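Local coordinates for TonB-dependent siderophore receptor (PDB 5NEC), which probably imports iron-loaded siderophores, and siderophore-drug conjugates, across the outer membrane of Pseudomonas aeruginosa in a TonB-dependent manner, at residues D72-V77 against I127-G132; L605-V610 against P634-N639. All coordinates share one frame; numbering follows the deposited sequence.

Contact 1 of 2, residues D72-V77 against I127-G132; sequences DALRTV and IEVSKG
Ala73, Leu74 and Val77 meet Ile127, Val129 and Lys131 in a buried, almost wholly apolar contact, with no hydrogen bond across it. The methyl of Ala73 touches the far end of Ile127, CB to CD1 at 3.9 Å. Leu74 uses a single branch: its CD2 rests between two strand residues, 3.9 Å from Ile127 CG2 and 3.9 Å from Val129 CG2, its side chain slanting across both. In Val129, CG1 stands anti to the backbone N (chi1 -169°), which leaves CG2, beside that N, facing 72-77. A looser approach of 4.5 Å joins Val129 CG2 to Val77 CG2.

Both segments belong to the plug domain that fills the barrel of TonB-dependent receptors: helix 70-74 and the type I turn from Leu74 to Val77 lie against strand 124-130 of the plug's mixed sheet, with Ile80 and Phe82 of strand 80-83 also packing on Leu74.

The one polar side chain in the contact, Lys131, is buried. It bends at chi2 (-133°) and slants across Val77, whose CG1 touches Lys131 CE at 3.9 Å and NZ at 3.7 Å, both van der Waals contacts.

Within 72-77, Val77 N donates to Leu74 O at 3.0 Å, closing the turn, and side-chain bonds add to it. Thr76 OG1 donates to Ala73 O at 2.7 Å, arriving almost in line with the carbonyl bond. Arg75 NH1 reaches back to Asp72, pairing with OD1 in a salt bridge and donating to the backbone O from above the carbonyl plane. The guanidinium also forms a salt bridge with Asp682 of the barrel, through NH2.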
loop_
_atom_site.group_PDB
_atom_site.type_symbol
_atom_site.label_atom_id
_atom_site.label_comp_id
_atom_site.label_asym_id
_atom_site.label_seq_id
_atom_site.Cartn_x
_atom_site.Cartn_y
_atom_site.Cartn_z
ATOM N N ASP A 72 -0.744 -2.316 -7.318
ATOM C CA ASP A 72 -1.545 -2.400 -8.548
ATOM C C ASP A 72 -2.897 -1.677 -8.358
ATOM O O ASP A 72 -3.292 -0.839 -9.170
ATOM C CB ASP A 72 -1.769 -3.890 -8.882
ATOM C CG ASP A 72 -2.001 -4.172 -10.366
ATOM O OD1 ASP A 72 -1.985 -3.243 -11.217
ATOM O OD2 ASP A 72 -2.190 -5.382 -10.672
ATOM N N ALA A 73 -3.563 -1.980 -7.245
ATOM C CA ALA A 73 -4.874 -1.414 -6.929
ATOM C C ALA A 73 -4.814 0.082 -6.628
ATOM O O ALA A 73 -5.725 0.821 -7.017
ATOM C CB ALA A 73 -5.505 -2.157 -5.751
ATOM N N LEU A 74 -3.753 0.522 -5.942
ATOM C CA LEU A 74 -3.607 1.939 -5.574
ATOM C C LEU A 74 -3.215 2.870 -6.735
ATOM O O LEU A 74 -3.251 4.079 -6.572
ATOM C CB LEU A 74 -2.650 2.114 -4.387
ATOM C CG LEU A 74 -3.182 1.646 -3.030
ATOM C CD1 LEU A 74 -2.035 1.574 -2.024
ATOM C CD2 LEU A 74 -4.314 2.529 -2.494
ATOM N N ARG A 75 -2.891 2.325 -7.908
ATOM C CA ARG A 75 -2.716 3.155 -9.102
ATOM C C ARG A 75 -3.956 4.002 -9.431
ATOM O O ARG A 75 -3.830 5.038 -10.074
ATOM C CB ARG A 75 -2.275 2.316 -10.317
ATOM C CG ARG A 75 -3.374 1.688 -11.181
ATOM C CD ARG A 75 -2.783 0.624 -12.109
ATOM N NE ARG A 75 -3.724 0.096 -13.105
ATOM C CZ ARG A 75 -4.510 -0.982 -12.971
ATOM N NH1 ARG A 75 -4.564 -1.711 -11.850
ATOM N NH2 ARG A 75 -5.281 -1.331 -13.992
ATOM N N THR A 76 -5.139 3.555 -8.976
ATOM C CA THR A 76 -6.395 4.316 -9.111
ATOM C C THR A 76 -6.533 5.554 -8.210
ATOM O O THR A 76 -7.431 6.337 -8.409
ATOM C CB THR A 76 -7.641 3.408 -8.876
ATOM O OG1 THR A 76 -7.534 2.726 -7.616
ATOM C CG2 THR A 76 -7.789 2.399 -9.985
ATOM N N VAL A 77 -5.676 5.712 -7.216
ATOM C CA VAL A 77 -5.716 6.870 -6.333
ATOM C C VAL A 77 -4.433 7.668 -6.538
ATOM O O VAL A 77 -3.361 7.239 -6.099
ATOM C CB VAL A 77 -5.844 6.445 -4.858
ATOM C CG1 VAL A 77 -5.864 7.669 -3.954
ATOM C CG2 VAL A 77 -7.109 5.619 -4.673
ATOM N N ILE A 127 -10.114 -0.885 0.182
ATOM C CA ILE A 127 -8.922 -0.180 0.635
ATOM C C ILE A 127 -9.290 1.273 0.951
ATOM O O ILE A 127 -9.725 2.008 0.071
ATOM C CB ILE A 127 -7.820 -0.246 -0.449
ATOM C CG1 ILE A 127 -7.412 -1.706 -0.696
ATOM C CG2 ILE A 127 -6.605 0.584 -0.070
ATOM C CD1 ILE A 127 -6.901 -1.947 -2.096
ATOM N N GLU A 128 -9.101 1.680 2.202
ATOM C CA GLU A 128 -9.466 3.026 2.653
ATOM C C GLU A 128 -8.215 3.901 2.803
ATOM O O GLU A 128 -7.350 3.612 3.627
ATOM C CB GLU A 128 -10.243 2.936 3.969
ATOM C CG GLU A 128 -11.466 2.022 3.868
ATOM C CD GLU A 128 -12.288 1.923 5.147
ATOM O OE1 GLU A 128 -11.828 2.384 6.214
ATOM O OE2 GLU A 128 -13.407 1.359 5.075
ATOM N N VAL A 129 -8.126 4.957 1.991
ATOM C CA VAL A 129 -6.979 5.869 1.972
ATOM C C VAL A 129 -7.328 7.175 2.679
ATOM O O VAL A 129 -8.092 7.961 2.160
ATOM C CB VAL A 129 -6.540 6.185 0.516
ATOM C CG1 VAL A 129 -5.193 6.912 0.486
ATOM C CG2 VAL A 129 -6.455 4.901 -0.302
ATOM N N SER A 130 -6.762 7.397 3.860
ATOM C CA SER A 130 -6.823 8.701 4.541
ATOM C C SER A 130 -5.624 9.538 4.141
ATOM O O SER A 130 -4.490 9.154 4.401
ATOM C CB SER A 130 -6.801 8.512 6.052
ATOM O OG SER A 130 -8.070 8.090 6.483
ATOM N N LYS A 131 -5.867 10.690 3.531
ATOM C CA LYS A 131 -4.770 11.488 2.967
ATOM C C LYS A 131 -4.130 12.453 3.966
ATOM O O LYS A 131 -2.950 12.725 3.871
ATOM C CB LYS A 131 -5.224 12.189 1.690
ATOM C CG LYS A 131 -5.812 11.204 0.684
ATOM C CD LYS A 131 -5.284 11.397 -0.724
ATOM C CE LYS A 131 -6.280 10.889 -1.762
ATOM N NZ LYS A 131 -5.847 11.264 -3.142
ATOM N N GLY A 132 -4.889 12.945 4.931
ATOM C CA GLY A 132 -4.324 13.708 6.038
ATOM C C GLY A 132 -4.413 12.864 7.287
ATOM O O GLY A 132 -4.870 11.719 7.228
#

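Contact 2 of 2, residues L605-V610 against P634-N639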
loop_
_atom_site.group_PDB
_atom_site.type_symbol
_atom_site.label_atom_id
_atom_site.label_comp_id
_atom_site.label_asym_id
_atom_site.label_seq_id
_atom_site.Cartn_x
_atom_site.Cartn_y
_atom_site.Cartn_z
ATOM N N LEU A 605 0.750 18.434 -5.725
ATOM C CA LEU A 605 1.567 18.461 -4.525
ATOM C C LEU A 605 2.747 19.375 -4.789
ATOM O O LEU A 605 3.643 19.041 -5.561
ATOM C CB LEU A 605 2.045 17.048 -4.196
ATOM C CG LEU A 605 0.933 16.040 -3.884
ATOM C CD1 LEU A 605 1.477 14.624 -3.791
ATOM C CD2 LEU A 605 0.225 16.411 -2.591
ATOM N N ASP A 606 2.707 20.558 -4.190
ATOM C CA ASP A 606 3.823 21.489 -4.233
ATOM C C ASP A 606 4.567 21.289 -2.933
ATOM O O ASP A 606 4.094 21.716 -1.887
ATOM C CB ASP A 606 3.311 22.925 -4.359
ATOM C CG ASP A 606 4.406 23.952 -4.257
ATOM O OD1 ASP A 606 5.535 23.686 -4.705
ATOM O OD2 ASP A 606 4.132 25.044 -3.732
ATOM N N SER A 607 5.720 20.633 -2.997
ATOM C CA SER A 607 6.495 20.303 -1.806
ATOM C C SER A 607 7.850 20.988 -1.797
ATOM O O SER A 607 8.392 21.302 -2.841
ATOM C CB SER A 607 6.654 18.790 -1.696
ATOM O OG SER A 607 7.584 18.282 -2.637
ATOM N N GLU A 608 8.388 21.205 -0.603
ATOM C CA GLU A 608 9.627 21.948 -0.427
ATOM C C GLU A 608 10.341 21.601 0.866
ATOM O O GLU A 608 9.693 21.418 1.890
ATOM C CB GLU A 608 9.340 23.454 -0.442
ATOM C CG GLU A 608 10.608 24.312 -0.451
ATOM C CD GLU A 608 10.372 25.801 -0.677
ATOM O OE1 GLU A 608 9.268 26.208 -1.098
ATOM O OE2 GLU A 608 11.317 26.587 -0.465
ATOM N N LEU A 609 11.672 21.526 0.808
ATOM C CA LEU A 609 12.522 21.558 2.014
ATOM C C LEU A 609 12.969 23.000 2.288
ATOM O O LEU A 609 13.443 23.665 1.368
ATOM C CB LEU A 609 13.746 20.658 1.844
ATOM C CG LEU A 609 13.464 19.148 1.795
ATOM C CD1 LEU A 609 14.707 18.365 1.362
ATOM C CD2 LEU A 609 12.926 18.637 3.139
ATOM N N VAL A 610 12.832 23.468 3.539
ATOM C CA VAL A 610 12.982 24.900 3.894
ATOM C C VAL A 610 13.961 25.117 5.055
ATOM O O VAL A 610 15.123 24.708 5.000
ATOM C CB VAL A 610 11.617 25.543 4.269
ATOM C CG1 VAL A 610 11.784 27.043 4.507
ATOM C CG2 VAL A 610 10.575 25.298 3.182
ATOM N N PRO A 634 11.361 13.853 -2.083
ATOM C CA PRO A 634 11.425 12.672 -2.947
ATOM C C PRO A 634 10.090 11.933 -2.989
ATOM O O PRO A 634 9.265 12.111 -2.109
ATOM C CB PRO A 634 12.513 11.804 -2.283
ATOM C CG PRO A 634 12.556 12.259 -0.856
ATOM C CD PRO A 634 12.225 13.721 -0.895
ATOM N N ASN A 635 9.866 11.146 -4.032
ATOM C CA ASN A 635 8.683 10.272 -4.119
ATOM C C ASN A 635 7.366 11.045 -4.010
ATOM O O ASN A 635 6.402 10.571 -3.428
ATOM C CB ASN A 635 8.804 9.150 -3.067
ATOM C CG ASN A 635 10.138 8.422 -3.174
ATOM O OD1 ASN A 635 10.436 7.805 -4.221
ATOM N ND2 ASN A 635 10.962 8.506 -2.134
ATOM N N THR A 636 7.351 12.243 -4.579
ATOM C CA THR A 636 6.232 13.175 -4.459
ATOM C C THR A 636 5.986 13.804 -5.826
ATOM O O THR A 636 6.524 14.853 -6.113
ATOM C CB THR A 636 6.553 14.274 -3.419
ATOM O OG1 THR A 636 6.984 13.659 -2.197
ATOM C CG2 THR A 636 5.324 15.153 -3.142
ATOM N N PRO A 637 5.183 13.157 -6.683
ATOM C CA PRO A 637 4.913 13.749 -7.996
ATOM C C PRO A 637 4.086 15.007 -7.834
ATOM O O PRO A 637 3.125 15.030 -7.068
ATOM C CB PRO A 637 4.105 12.669 -8.724
ATOM C CG PRO A 637 3.482 11.855 -7.637
ATOM C CD PRO A 637 4.444 11.901 -6.482
ATOM N N LYS A 638 4.484 16.048 -8.542
ATOM C CA LYS A 638 3.838 17.341 -8.443
ATOM C C LYS A 638 2.405 17.244 -8.958
ATOM O O LYS A 638 1.504 17.762 -8.331
ATOM C CB LYS A 638 4.647 18.377 -9.229
ATOM C CG LYS A 638 4.301 19.815 -8.933
ATOM C CD LYS A 638 5.261 20.722 -9.674
ATOM C CE LYS A 638 4.902 22.187 -9.479
ATOM N NZ LYS A 638 5.198 22.629 -8.090
ATOM N N ASN A 639 2.231 16.577 -10.096
ATOM C CA ASN A 639 0.943 16.303 -10.728
ATOM C C ASN A 639 0.695 14.792 -10.892
ATOM O O ASN A 639 1.576 14.053 -11.334
ATOM C CB ASN A 639 0.935 16.920 -12.123
ATOM C CG ASN A 639 0.968 18.435 -12.091
ATOM O OD1 ASN A 639 0.076 19.072 -11.534
ATOM N ND2 ASN A 639 1.988 19.019 -12.683
#
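Leu605 and Thr636 form the close-packed end of this contact, their side chains crossing at about a right angle. Thr636 CG2 approaches Leu605 CB to 3.9 Å, and Leu605 CD1 lies equally near that methyl. The same leucine covers the carbonyl of Pro637, with Leu605 CB 3.7 Å from Pro637 O. Thr636 CG2 stands anti to its own backbone N (chi1 -52° for OG1), which turns the methyl to the strand and leaves OG1 to bond within its own segment, to Pro634 O. Ser607 adds its OG at 3.9 Å from Thr636 CG2, while its hydroxyl is hydrogen-bonded to the backbone N of Met633. Val581 of the adjoining strand 579-589 also packs on both Leu605 and Ser607.

The backbones meet beside this buried cluster. Leu605 N donates to Lys638 O at 2.8 Å and 163°, and Lys638 CA returns a CA-H...O contact to Leu605 O. These two links lie at the end of the antiparallel pairing of strands 596-609 and 639-650 of the transmembrane beta-barrel, just before 639-650 starts; residues 634-638, the loop leading into that strand, diverge from 596-609 toward Pro634.

Toward the partly exposed side the contact is looser. Lys638 runs extended from a CG anti to the backbone N (chi1 -165°) and bends only at its last torsion, passing Leu605 O with CG at 3.5 Å. Its side chain lies alongside that of Asp606, both pointing the same way, and the ends meet in a long salt bridge, Lys638 NZ to Asp606 OD1 at 3.6 Å. Tyr604 of the same strand 596-609 and Asp663 of strand 653-666 also touch the lysine.

How the contacts relate
From the N terminus the chain first builds the plug, where contact 1 closes a loop of 49 residues by bringing strand 124-130 back against helix 70-74 and the turn that leads on from it. The chain then enters the barrel, and contact 2 closes a shorter loop of 23 residues, partly unmodelled, between strands 596-609 and 639-650. The two are in series, neither nested nor crossed: one lies inside the plug, the other joins a barrel strand to the loop that leads into the next one. The nearest atoms of contacts 1 and 2 are about 8 Å apart. Plug and barrel do meet nearby, however, through hydrogen bonds of Ser642 OG to Arg75 O and of Thr81 OG1 to Asn635 O.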